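Ricin B lectin (Clostridium thermocellum, PDB 3VSF) acts as an exo-beta-1,3-galactanase, pairing a glycosyl hydrolase family 43 beta-propeller with a ricin-type beta-trefoil lectin domain that binds galactose. Local coordinates at residues G74-D79 / G85-R90; E102-N107 / F131-H136; Y143-A148 / H177-Y182; N188-T193 / G244-I249. One frame throughout, in Å; residues are numbered along the deposited sequence.

Contact 1: residues G74-D79 / G85-R90; sequences GEYRDD and GVSCYR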
# COMPACT_ATOMS: atom_id res chain seq x y z
N GLY A 74 -12.44 -3.75 -11.21
CA GLY A 74 -11.21 -4.36 -11.67
C GLY A 74 -11.42 -5.17 -12.94
O GLY A 74 -12.56 -5.45 -13.31
N GLU A 75 -10.33 -5.56 -13.59
CA GLU A 75 -10.43 -6.32 -14.83
C GLU A 75 -9.76 -7.69 -14.70
O GLU A 75 -9.02 -7.94 -13.75
CB GLU A 75 -9.82 -5.53 -15.99
CG GLU A 75 -8.39 -5.07 -15.77
CD GLU A 75 -7.38 -6.19 -15.89
OE1 GLU A 75 -7.64 -7.16 -16.64
OE2 GLU A 75 -6.32 -6.11 -15.24
N TYR A 76 -10.03 -8.57 -15.66
CA TYR A 76 -9.44 -9.90 -15.68
C TYR A 76 -9.47 -10.50 -17.08
O TYR A 76 -10.48 -10.43 -17.78
CB TYR A 76 -10.18 -10.82 -14.70
CG TYR A 76 -11.60 -11.16 -15.12
CD1 TYR A 76 -11.94 -12.45 -15.48
CD2 TYR A 76 -12.58 -10.18 -15.15
CE1 TYR A 76 -13.23 -12.77 -15.87
CE2 TYR A 76 -13.88 -10.49 -15.54
CZ TYR A 76 -14.20 -11.78 -15.89
OH TYR A 76 -15.48 -12.09 -16.28
N ARG A 77 -8.35 -11.08 -17.48
CA ARG A 77 -8.23 -11.71 -18.80
C ARG A 77 -8.98 -13.04 -18.86
O ARG A 77 -9.57 -13.48 -17.87
CB ARG A 77 -6.76 -11.92 -19.17
CG ARG A 77 -6.04 -10.66 -19.63
CD ARG A 77 -5.78 -9.68 -18.49
NE ARG A 77 -4.75 -8.71 -18.85
CZ ARG A 77 -4.31 -7.74 -18.05
NH1 ARG A 77 -4.79 -7.62 -16.83
NH2 ARG A 77 -3.37 -6.91 -18.48
N ASP A 78 -8.94 -13.68 -20.03
CA ASP A 78 -9.59 -14.98 -20.23
C ASP A 78 -8.57 -16.05 -20.62
O ASP A 78 -7.43 -16.04 -20.15
CB ASP A 78 -10.68 -14.88 -21.29
CG ASP A 78 -10.18 -14.31 -22.60
OD1 ASP A 78 -11.01 -13.88 -23.43
OD2 ASP A 78 -8.95 -14.28 -22.81
N ASP A 79 -8.99 -16.97 -21.48
CA ASP A 79 -8.10 -18.03 -21.96
C ASP A 79 -7.05 -17.50 -22.92
O ASP A 79 -5.94 -18.03 -23.00
CB ASP A 79 -8.90 -19.16 -22.62
CG ASP A 79 -9.68 -19.99 -21.62
OD1 ASP A 79 -9.28 -20.02 -20.43
OD2 ASP A 79 -10.68 -20.62 -22.02
N GLY A 85 -13.83 -8.99 -18.96
CA GLY A 85 -14.82 -8.15 -18.30
C GLY A 85 -14.25 -7.31 -17.17
O GLY A 85 -13.20 -7.63 -16.62
N VAL A 86 -14.94 -6.23 -16.83
CA VAL A 86 -14.56 -5.39 -15.71
C VAL A 86 -15.49 -5.64 -14.54
O VAL A 86 -16.58 -5.06 -14.46
CB VAL A 86 -14.58 -3.90 -16.08
CG1 VAL A 86 -14.26 -3.04 -14.87
CG2 VAL A 86 -13.60 -3.62 -17.21
N SER A 87 -15.07 -6.51 -13.63
CA SER A 87 -15.91 -6.94 -12.52
C SER A 87 -16.19 -5.81 -11.53
O SER A 87 -15.49 -4.80 -11.51
CB SER A 87 -15.27 -8.12 -11.79
OG SER A 87 -14.98 -9.17 -12.69
N CYS A 88 -17.22 -5.99 -10.71
CA CYS A 88 -17.59 -5.02 -9.70
C CYS A 88 -18.06 -5.71 -8.43
O CYS A 88 -19.01 -6.50 -8.45
CB CYS A 88 -18.68 -4.08 -10.22
SG CYS A 88 -19.34 -2.95 -8.97
N TYR A 89 -17.39 -5.42 -7.32
CA TYR A 89 -17.75 -6.01 -6.03
C TYR A 89 -18.20 -4.94 -5.05
O TYR A 89 -17.64 -3.84 -5.02
CB TYR A 89 -16.57 -6.81 -5.46
CG TYR A 89 -16.17 -7.99 -6.32
CD1 TYR A 89 -15.31 -7.82 -7.40
CD2 TYR A 89 -16.64 -9.27 -6.06
CE1 TYR A 89 -14.94 -8.90 -8.19
CE2 TYR A 89 -16.27 -10.34 -6.84
CZ TYR A 89 -15.42 -10.15 -7.90
OH TYR A 89 -15.05 -11.22 -8.68
N ARG A 90 -19.20 -5.27 -4.25
CA ARG A 90 -19.80 -4.31 -3.32
C ARG A 90 -19.66 -4.77 -1.88
O ARG A 90 -19.73 -5.97 -1.59
CB ARG A 90 -21.27 -4.10 -3.68
CG ARG A 90 -22.03 -3.19 -2.74
CD ARG A 90 -23.50 -3.10 -3.14
NE ARG A 90 -24.13 -4.41 -3.17
CZ ARG A 90 -25.26 -4.72 -2.53
NH1 ARG A 90 -25.88 -3.80 -1.81
NH2 ARG A 90 -25.76 -5.95 -2.62

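Contact 2: residues E102-N107 / F131-H136; sequences EVLSRN and FVMWMH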
# COMPACT_ATOMS: atom_id res chain seq x y z
N GLU A 102 -20.39 -7.93 -14.34
CA GLU A 102 -19.47 -7.12 -15.12
C GLU A 102 -20.11 -5.82 -15.58
O GLU A 102 -20.92 -5.81 -16.50
CB GLU A 102 -18.95 -7.90 -16.33
CG GLU A 102 -17.66 -8.67 -16.09
CD GLU A 102 -17.82 -9.78 -15.07
OE1 GLU A 102 -18.97 -10.16 -14.77
OE2 GLU A 102 -16.79 -10.27 -14.56
N VAL A 103 -19.75 -4.72 -14.93
CA VAL A 103 -20.25 -3.41 -15.31
C VAL A 103 -19.80 -3.08 -16.74
O VAL A 103 -20.41 -2.25 -17.41
CB VAL A 103 -19.75 -2.31 -14.36
CG1 VAL A 103 -20.31 -2.53 -12.96
CG2 VAL A 103 -18.23 -2.27 -14.33
N LEU A 104 -18.74 -3.74 -17.18
CA LEU A 104 -18.25 -3.58 -18.54
C LEU A 104 -17.79 -4.93 -19.07
O LEU A 104 -17.10 -5.68 -18.38
CB LEU A 104 -17.09 -2.58 -18.59
CG LEU A 104 -16.72 -2.02 -19.96
CD1 LEU A 104 -17.85 -1.15 -20.50
CD2 LEU A 104 -15.42 -1.24 -19.90
N SER A 105 -18.19 -5.25 -20.30
CA SER A 105 -17.85 -6.54 -20.90
C SER A 105 -17.19 -6.36 -22.26
O SER A 105 -17.20 -5.27 -22.82
CB SER A 105 -19.10 -7.41 -21.03
OG SER A 105 -18.80 -8.65 -21.66
N ARG A 106 -16.62 -7.44 -22.77
CA ARG A 106 -16.04 -7.44 -24.11
C ARG A 106 -17.16 -7.34 -25.14
O ARG A 106 -16.90 -7.19 -26.34
CB ARG A 106 -15.20 -8.69 -24.34
CG ARG A 106 -16.00 -9.99 -24.27
CD ARG A 106 -15.09 -11.20 -24.43
NE ARG A 106 -14.29 -11.14 -25.65
CZ ARG A 106 -14.71 -11.55 -26.84
NH1 ARG A 106 -15.93 -12.05 -26.98
NH2 ARG A 106 -13.91 -11.45 -27.89
N ASN A 107 -18.39 -7.43 -24.67
CA ASN A 107 -19.57 -7.32 -25.52
C ASN A 107 -20.13 -5.90 -25.54
O ASN A 107 -20.94 -5.55 -26.39
CB ASN A 107 -20.65 -8.30 -25.07
CG ASN A 107 -20.18 -9.74 -25.05
OD1 ASN A 107 -19.35 -10.14 -25.87
ND2 ASN A 107 -20.70 -10.52 -24.12
N PHE A 131 -21.86 7.83 -12.94
CA PHE A 131 -20.51 7.33 -12.67
C PHE A 131 -19.70 7.18 -13.95
O PHE A 131 -20.04 6.39 -14.82
CB PHE A 131 -20.59 5.99 -11.93
CG PHE A 131 -21.29 6.07 -10.61
CD1 PHE A 131 -20.57 6.31 -9.44
CD2 PHE A 131 -22.66 5.88 -10.52
CE1 PHE A 131 -21.21 6.38 -8.22
CE2 PHE A 131 -23.30 5.95 -9.30
CZ PHE A 131 -22.58 6.20 -8.15
N VAL A 132 -18.61 7.94 -14.04
CA VAL A 132 -17.73 7.88 -15.20
C VAL A 132 -16.57 6.92 -14.95
O VAL A 132 -15.94 6.94 -13.89
CB VAL A 132 -17.17 9.27 -15.55
CG1 VAL A 132 -16.26 9.19 -16.77
CG2 VAL A 132 -18.31 10.25 -15.80
N MET A 133 -16.30 6.06 -15.94
CA MET A 133 -15.24 5.06 -15.81
C MET A 133 -14.14 5.25 -16.86
O MET A 133 -14.42 5.34 -18.05
CB MET A 133 -15.83 3.65 -15.91
CG MET A 133 -14.79 2.56 -16.09
SD MET A 133 -15.52 0.91 -16.15
CE MET A 133 -14.12 -0.05 -16.71
N TRP A 134 -12.90 5.29 -16.39
CA TRP A 134 -11.75 5.40 -17.28
C TRP A 134 -10.90 4.14 -17.23
O TRP A 134 -11.05 3.33 -16.31
CB TRP A 134 -10.90 6.62 -16.92
CG TRP A 134 -11.58 7.92 -17.22
CD1 TRP A 134 -12.57 8.51 -16.49
CD2 TRP A 134 -11.31 8.79 -18.32
NE1 TRP A 134 -12.94 9.70 -17.08
CE2 TRP A 134 -12.18 9.89 -18.21
CE3 TRP A 134 -10.42 8.74 -19.40
CZ2 TRP A 134 -12.19 10.93 -19.13
CZ3 TRP A 134 -10.43 9.78 -20.32
CH2 TRP A 134 -11.31 10.86 -20.17
N MET A 135 -10.02 3.97 -18.21
CA MET A 135 -9.19 2.77 -18.28
C MET A 135 -8.09 2.89 -19.33
O MET A 135 -7.92 3.94 -19.94
CB MET A 135 -10.07 1.55 -18.59
CG MET A 135 -10.63 1.54 -20.00
SD MET A 135 -12.34 0.95 -20.08
CE MET A 135 -13.20 2.31 -19.31
N HIS A 136 -7.35 1.81 -19.52
CA HIS A 136 -6.28 1.76 -20.51
C HIS A 136 -6.63 0.75 -21.60
O HIS A 136 -6.95 -0.40 -21.30
CB HIS A 136 -4.96 1.38 -19.84
CG HIS A 136 -3.81 1.23 -20.79
ND1 HIS A 136 -2.70 0.46 -20.51
CD2 HIS A 136 -3.60 1.77 -22.02
CE1 HIS A 136 -1.86 0.52 -21.52
NE2 HIS A 136 -2.38 1.31 -22.45

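Contact 3: residues Y143-A148 / H177-Y182; sequences YGQARA and HGLPGY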
# COMPACT_ATOMS: atom_id res chain seq x y z
N TYR A 143 1.14 -3.10 -28.13
CA TYR A 143 0.94 -1.96 -27.24
C TYR A 143 1.23 -0.64 -27.93
O TYR A 143 1.64 0.33 -27.29
CB TYR A 143 1.80 -2.10 -25.98
CG TYR A 143 1.15 -2.90 -24.87
CD1 TYR A 143 0.65 -2.27 -23.74
CD2 TYR A 143 1.03 -4.28 -24.96
CE1 TYR A 143 0.05 -2.99 -22.72
CE2 TYR A 143 0.43 -5.01 -23.95
CZ TYR A 143 -0.05 -4.37 -22.83
OH TYR A 143 -0.65 -5.09 -21.82
N GLY A 144 1.01 -0.60 -29.24
CA GLY A 144 1.25 0.61 -30.01
C GLY A 144 0.16 1.65 -29.82
O GLY A 144 0.40 2.85 -29.92
N GLN A 145 -1.06 1.18 -29.54
CA GLN A 145 -2.19 2.07 -29.33
C GLN A 145 -2.33 2.45 -27.86
O GLN A 145 -3.24 1.98 -27.17
CB GLN A 145 -3.48 1.40 -29.82
CG GLN A 145 -3.43 0.93 -31.27
CD GLN A 145 -3.29 2.06 -32.26
OE1 GLN A 145 -3.74 3.18 -32.01
NE2 GLN A 145 -2.68 1.78 -33.40
N ALA A 146 -1.43 3.30 -27.39
CA ALA A 146 -1.48 3.76 -26.01
C ALA A 146 -2.57 4.81 -25.85
O ALA A 146 -2.31 6.01 -25.91
CB ALA A 146 -0.14 4.33 -25.59
N ARG A 147 -3.80 4.35 -25.65
CA ARG A 147 -4.95 5.25 -25.58
C ARG A 147 -5.80 4.99 -24.34
O ARG A 147 -5.77 3.90 -23.77
CB ARG A 147 -5.81 5.11 -26.84
CG ARG A 147 -6.37 3.72 -27.05
CD ARG A 147 -7.32 3.66 -28.24
NE ARG A 147 -6.63 3.83 -29.51
CZ ARG A 147 -7.13 3.44 -30.68
NH1 ARG A 147 -8.32 2.86 -30.74
NH2 ARG A 147 -6.44 3.63 -31.80
N ALA A 148 -6.54 6.01 -23.92
CA ALA A 148 -7.47 5.88 -22.81
C ALA A 148 -8.86 5.54 -23.32
O ALA A 148 -9.18 5.80 -24.48
CB ALA A 148 -7.50 7.16 -22.00
N HIS A 177 5.45 9.83 -30.51
CA HIS A 177 6.06 8.57 -30.95
C HIS A 177 5.32 7.91 -32.11
O HIS A 177 4.86 6.77 -32.00
CB HIS A 177 6.19 7.60 -29.77
CG HIS A 177 7.25 7.98 -28.79
ND1 HIS A 177 8.55 7.55 -28.88
CD2 HIS A 177 7.19 8.77 -27.69
CE1 HIS A 177 9.26 8.05 -27.88
NE2 HIS A 177 8.45 8.80 -27.14
N GLY A 178 5.22 8.63 -33.22
CA GLY A 178 4.67 8.06 -34.44
C GLY A 178 3.18 8.29 -34.66
O GLY A 178 2.72 8.33 -35.80
N LEU A 179 2.43 8.44 -33.57
CA LEU A 179 0.99 8.59 -33.67
C LEU A 179 0.50 9.93 -33.13
O LEU A 179 1.18 10.57 -32.32
CB LEU A 179 0.28 7.44 -32.94
CG LEU A 179 0.50 6.04 -33.51
CD1 LEU A 179 -0.23 5.00 -32.67
CD2 LEU A 179 0.07 5.96 -34.96
N PRO A 180 -0.68 10.38 -33.60
CA PRO A 180 -1.28 11.62 -33.12
C PRO A 180 -1.90 11.44 -31.74
O PRO A 180 -2.57 10.44 -31.49
CB PRO A 180 -2.38 11.90 -34.15
CG PRO A 180 -2.75 10.54 -34.64
CD PRO A 180 -1.48 9.75 -34.66
N GLY A 181 -1.67 12.40 -30.85
CA GLY A 181 -2.20 12.33 -29.50
C GLY A 181 -1.20 11.75 -28.51
O GLY A 181 -0.43 10.85 -28.85
N TYR A 182 -1.22 12.27 -27.29
CA TYR A 182 -0.33 11.79 -26.24
C TYR A 182 -0.58 10.32 -25.93
O TYR A 182 -1.73 9.87 -25.88
CB TYR A 182 -0.53 12.62 -24.97
CG TYR A 182 -0.06 14.05 -25.08
CD1 TYR A 182 1.15 14.35 -25.69
CD2 TYR A 182 -0.81 15.09 -24.56
CE1 TYR A 182 1.59 15.66 -25.79
CE2 TYR A 182 -0.38 16.40 -24.66
CZ TYR A 182 0.82 16.68 -25.28
OH TYR A 182 1.25 17.98 -25.37

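Contact 4: residues N188-T193 / G244-I249; sequences NVFVDT and GYYYLI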
# COMPACT_ATOMS: atom_id res chain seq x y z
N ASN A 188 -5.08 6.54 -13.86
CA ASN A 188 -5.85 6.63 -12.62
C ASN A 188 -6.68 7.91 -12.59
O ASN A 188 -6.37 8.87 -13.29
CB ASN A 188 -4.92 6.57 -11.41
CG ASN A 188 -5.57 5.92 -10.20
OD1 ASN A 188 -6.79 5.98 -10.03
ND2 ASN A 188 -4.76 5.29 -9.36
N VAL A 189 -7.74 7.92 -11.79
CA VAL A 189 -8.63 9.07 -11.72
C VAL A 189 -8.62 9.72 -10.34
O VAL A 189 -8.30 9.08 -9.34
CB VAL A 189 -10.08 8.70 -12.08
CG1 VAL A 189 -10.15 8.18 -13.51
CG2 VAL A 189 -10.62 7.67 -11.11
N PHE A 190 -8.98 11.00 -10.29
CA PHE A 190 -9.02 11.75 -9.04
C PHE A 190 -10.06 12.86 -9.07
O PHE A 190 -10.17 13.59 -10.06
CB PHE A 190 -7.64 12.34 -8.73
CG PHE A 190 -7.65 13.37 -7.65
CD1 PHE A 190 -7.59 14.72 -7.96
CD2 PHE A 190 -7.74 13.00 -6.31
CE1 PHE A 190 -7.60 15.68 -6.96
CE2 PHE A 190 -7.75 13.96 -5.31
CZ PHE A 190 -7.69 15.30 -5.64
N VAL A 191 -10.82 12.98 -7.99
CA VAL A 191 -11.83 14.02 -7.87
C VAL A 191 -11.42 15.02 -6.80
O VAL A 191 -11.31 14.68 -5.62
CB VAL A 191 -13.21 13.44 -7.50
CG1 VAL A 191 -14.28 14.51 -7.59
CG2 VAL A 191 -13.55 12.27 -8.41
N ASP A 192 -11.19 16.27 -7.21
CA ASP A 192 -10.71 17.30 -6.29
C ASP A 192 -11.83 17.86 -5.43
O ASP A 192 -13.01 17.60 -5.67
CB ASP A 192 -10.01 18.42 -7.06
CG ASP A 192 -9.16 19.31 -6.17
OD1 ASP A 192 -8.70 18.82 -5.11
OD2 ASP A 192 -8.96 20.49 -6.52
N THR A 193 -11.46 18.64 -4.41
CA THR A 193 -12.43 19.23 -3.49
C THR A 193 -13.39 20.18 -4.20
O THR A 193 -14.58 20.22 -3.89
CB THR A 193 -11.73 20.00 -2.36
OG1 THR A 193 -10.96 21.08 -2.91
CG2 THR A 193 -10.80 19.08 -1.57
N GLY A 244 -5.06 19.81 2.04
CA GLY A 244 -4.55 20.81 1.12
C GLY A 244 -3.25 20.33 0.51
O GLY A 244 -2.53 21.10 -0.14
N TYR A 245 -2.96 19.05 0.71
CA TYR A 245 -1.76 18.44 0.17
C TYR A 245 -2.11 17.31 -0.79
O TYR A 245 -2.83 16.37 -0.43
CB TYR A 245 -0.87 17.90 1.29
CG TYR A 245 0.01 18.94 1.94
CD1 TYR A 245 1.28 19.20 1.45
CD2 TYR A 245 -0.42 19.65 3.05
CE1 TYR A 245 2.09 20.15 2.04
CE2 TYR A 245 0.38 20.60 3.65
CZ TYR A 245 1.64 20.84 3.15
OH TYR A 245 2.45 21.79 3.74
N TYR A 246 -1.60 17.40 -2.02
CA TYR A 246 -1.79 16.34 -3.00
C TYR A 246 -0.64 15.34 -2.91
O TYR A 246 0.51 15.73 -2.71
CB TYR A 246 -1.88 16.91 -4.42
CG TYR A 246 -3.02 17.89 -4.62
CD1 TYR A 246 -2.79 19.26 -4.60
CD2 TYR A 246 -4.31 17.44 -4.83
CE1 TYR A 246 -3.83 20.16 -4.79
CE2 TYR A 246 -5.36 18.33 -5.01
CZ TYR A 246 -5.11 19.69 -5.00
OH TYR A 246 -6.14 20.58 -5.18
N TYR A 247 -0.96 14.06 -3.05
CA TYR A 247 0.06 13.01 -2.95
C TYR A 247 -0.00 12.08 -4.16
O TYR A 247 -1.07 11.61 -4.54
CB TYR A 247 -0.11 12.22 -1.66
CG TYR A 247 -0.07 13.07 -0.41
CD1 TYR A 247 1.13 13.34 0.23
CD2 TYR A 247 -1.23 13.62 0.12
CE1 TYR A 247 1.17 14.12 1.37
CE2 TYR A 247 -1.20 14.41 1.25
CZ TYR A 247 -0.00 14.65 1.88
OH TYR A 247 0.03 15.43 3.01
N LEU A 248 1.16 11.82 -4.75
CA LEU A 248 1.23 10.97 -5.93
C LEU A 248 2.09 9.74 -5.69
O LEU A 248 3.32 9.80 -5.75
CB LEU A 248 1.77 11.76 -7.13
CG LEU A 248 1.81 11.03 -8.47
CD1 LEU A 248 0.43 10.50 -8.83
CD2 LEU A 248 2.33 11.95 -9.56
N ILE A 249 1.44 8.61 -5.41
CA ILE A 249 2.14 7.35 -5.22
C ILE A 249 2.36 6.66 -6.56
O ILE A 249 1.41 6.37 -7.28
CB ILE A 249 1.36 6.40 -4.29
CG1 ILE A 249 1.46 6.86 -2.83
CG2 ILE A 249 1.88 4.98 -4.42
CD1 ILE A 249 0.74 8.16 -2.54

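Contact 1: residues G74-D79 / G85-R90
The phenol ring of Tyr76 lies obliquely against Gly85 O and Ser87 OG. Tyr76 CE2 is 3.1 Å from Gly85 O and 3.3 Å from Ser87 OG, which places the CD2-CE2 side of the ring along the opposing strand. A chi1 of 69° sets CG between the backbone N and the carbonyl carbon and turns the ring back over the glycine, which has no side chain in its way. Tyr76 OH, at the far end of the ring, and Ser87 OG, beside it, both hydrogen-bond to Glu102 OE2, and His57 meets Tyr76 edge-to-face. On the other side of the sheet, Val86 CG1 packs 3.3 Å from Gly74 O, while Glu75 bends away and forms a salt bridge with Arg77 (Arg77 NH1 to Glu75 OE2, 2.7 Å). The backbone pairing is irregular: Gly74 N donates to Ser87 O at 3.2 Å with an N-H...O angle of 142°, and Tyr76 N makes only a weak bond to Gly85 O. The short strand segments run at 135° to one another, far from straight antiparallel alignment. This pair is the beta hairpin of strands 69-77 and 83-91, the two middle strands of a four-stranded propeller blade, with 61-66 beyond one and 98-105 beyond the other; Glu75 and Val86 pack on Pro120 of strand 116-124 in the next blade.

Contact 2: residues E102-N107 / F131-H136
Leu104 carries this contact with one methyl group, CD2, which meets the terminal methyl of Met133 and the sulfur of Met135. Its nearest partner is Met133 CE, 3.6 Å from Leu104 CD2; Met135 SD lies 3.8 Å from the same Leu104 carbon. The two approaches differ in form. Leu104 and Met133 cross obliquely, whereas Leu104 and Met135 extend toward each other tip to tip. Met133 is extended throughout, its CG anti to the backbone N (chi1 168°), and this stretch lets its terminal methyl bridge a wide backbone gap: Leu104 CA and Met133 CA are 9.5 Å apart, although they are the nearest CA pair of the two segments. Met135 is folded instead, with bends at chi2 and chi3, so that its sulfur rather than its methyl faces the leucine. No hydrogen bond joins the segments, as expected for packing between sheets rather than within one. In the five-bladed beta-propeller of this family, Leu104 belongs to strand 98-105, at the outer margin of one four-stranded blade, where the chain turns a corner at Val103 and Leu104; Met133 and Met135 lie on strand 131-138 of the following blade. Being two residues apart on that strand, both methionines project from the same side toward the leucine. Val86 of the first blade packs on Leu104 and Met133, and Pro120 and Val122 of strand 116-124 also touch Met133.

Contact 3: residues Y143-A148 / H177-Y182
Leu179 reaches Gly144 and Gln145 because its side chain is extended: CG sits anti to the carbonyl carbon (chi1 -64°), and a chi2 of 178° carries CD1 to the far end. Gln145 does the reverse, bending at chi2 (-66°) so that its amide returns toward the leucine although its CB starts off pointing away. The side chains then cross at about a right angle, with Leu179 CD1 set 4.0 Å from Gln145 OE1 and 4.1 Å from Gln145 NE2, over one face of the amide, displaced toward its O and N and almost equidistant from them. The closest approach is to the backbone, Leu179 CD1 to Gly144 O at 3.5 Å. That carbonyl is presented by a tightly curled chain: Gln145 and Ala146 are the centres of successive inverse gamma turns, and Ala146 N makes a weak bond to Gly144 O, as Arg147 N does to Gln145 O. In the fold, residues 143-148 lead from the loop after strand 131-138 into strand 147-153 of one propeller blade, whereas Leu179 lies at a small, weakly bonded two-stranded hairpin, 175-176 with 179-180, in the connection to the next blade. Ala146 is also linked to this connection through backbone bonding with Ser184. Gly144 and Gln145 touch a crystal neighbour, so lattice packing may influence their conformation. With no hydrogen bond between the segments, and with Gln145 OE1 weakly bonded by Arg147 NH2 within its own segment (2.7 Å), the contact rests on van der Waals packing of one methyl against polar groups, which implies little directional specificity.

Contact 4: residues N188-T193 / G244-I249
This is a mixed aromatic and polar contact between neighbouring blades of the five-bladed beta-propeller: Phe190 lies on strand 187-191, the first strand of its blade, Asp192 just after it, and Tyr246 on strand 246-251 of the following blade. The gap between the chains is spanned by side chains, since the nearest CA atoms, those of Asp192 and Tyr246, are 9.6 Å apart. The side chains of Phe190 and Tyr246 cross at about a right angle. Phe190 CZ reaches the edge of the tyrosine ring close to its plane, 3.9 Å from Tyr246 CE2, while the tyrosine meets the phenylalanine ring obliquely. Asp192, with CG anti to its own N (chi1 -164°), swings its carboxylate to the same edge, turned 51° from the ring plane. Tyr246 OH points a weak bond at Asp192 OD2, 3.1 Å away, although another acceptor is within reach of the same proton. Lys241 NZ hydrogen-bonds to Tyr246 OH and forms a long, weak ion pair with Asp192 OD1, which would tend to steady the carboxylate's charge, though Asp194 close to Asp192 OD2 probably offsets this. Within its own segment, Asp192 OD1 also accepts a weak bond from Thr193 N at 2.9 Å.

How the contacts relate
From the N terminus the four contacts follow in series; none nests within or crosses another. Contact 1 closes the short hairpin loop between the middle strands of the first blade. Contact 2 closes a longer loop from that blade's last strand to the second strand of the next, and touches contact 1 through Val86 and the Tyr76-Glu102 bond. Contact 3 lies at the surface and joins the entry to strand 147-153 of the second blade to the link that precedes the third; strand 131-138 lies beside 147-153, bringing contacts 2 and 3 together. Contact 4 closes the widest loop, tying the third blade to the fourth, and meets contact 2 where Trp134 packs on Val189.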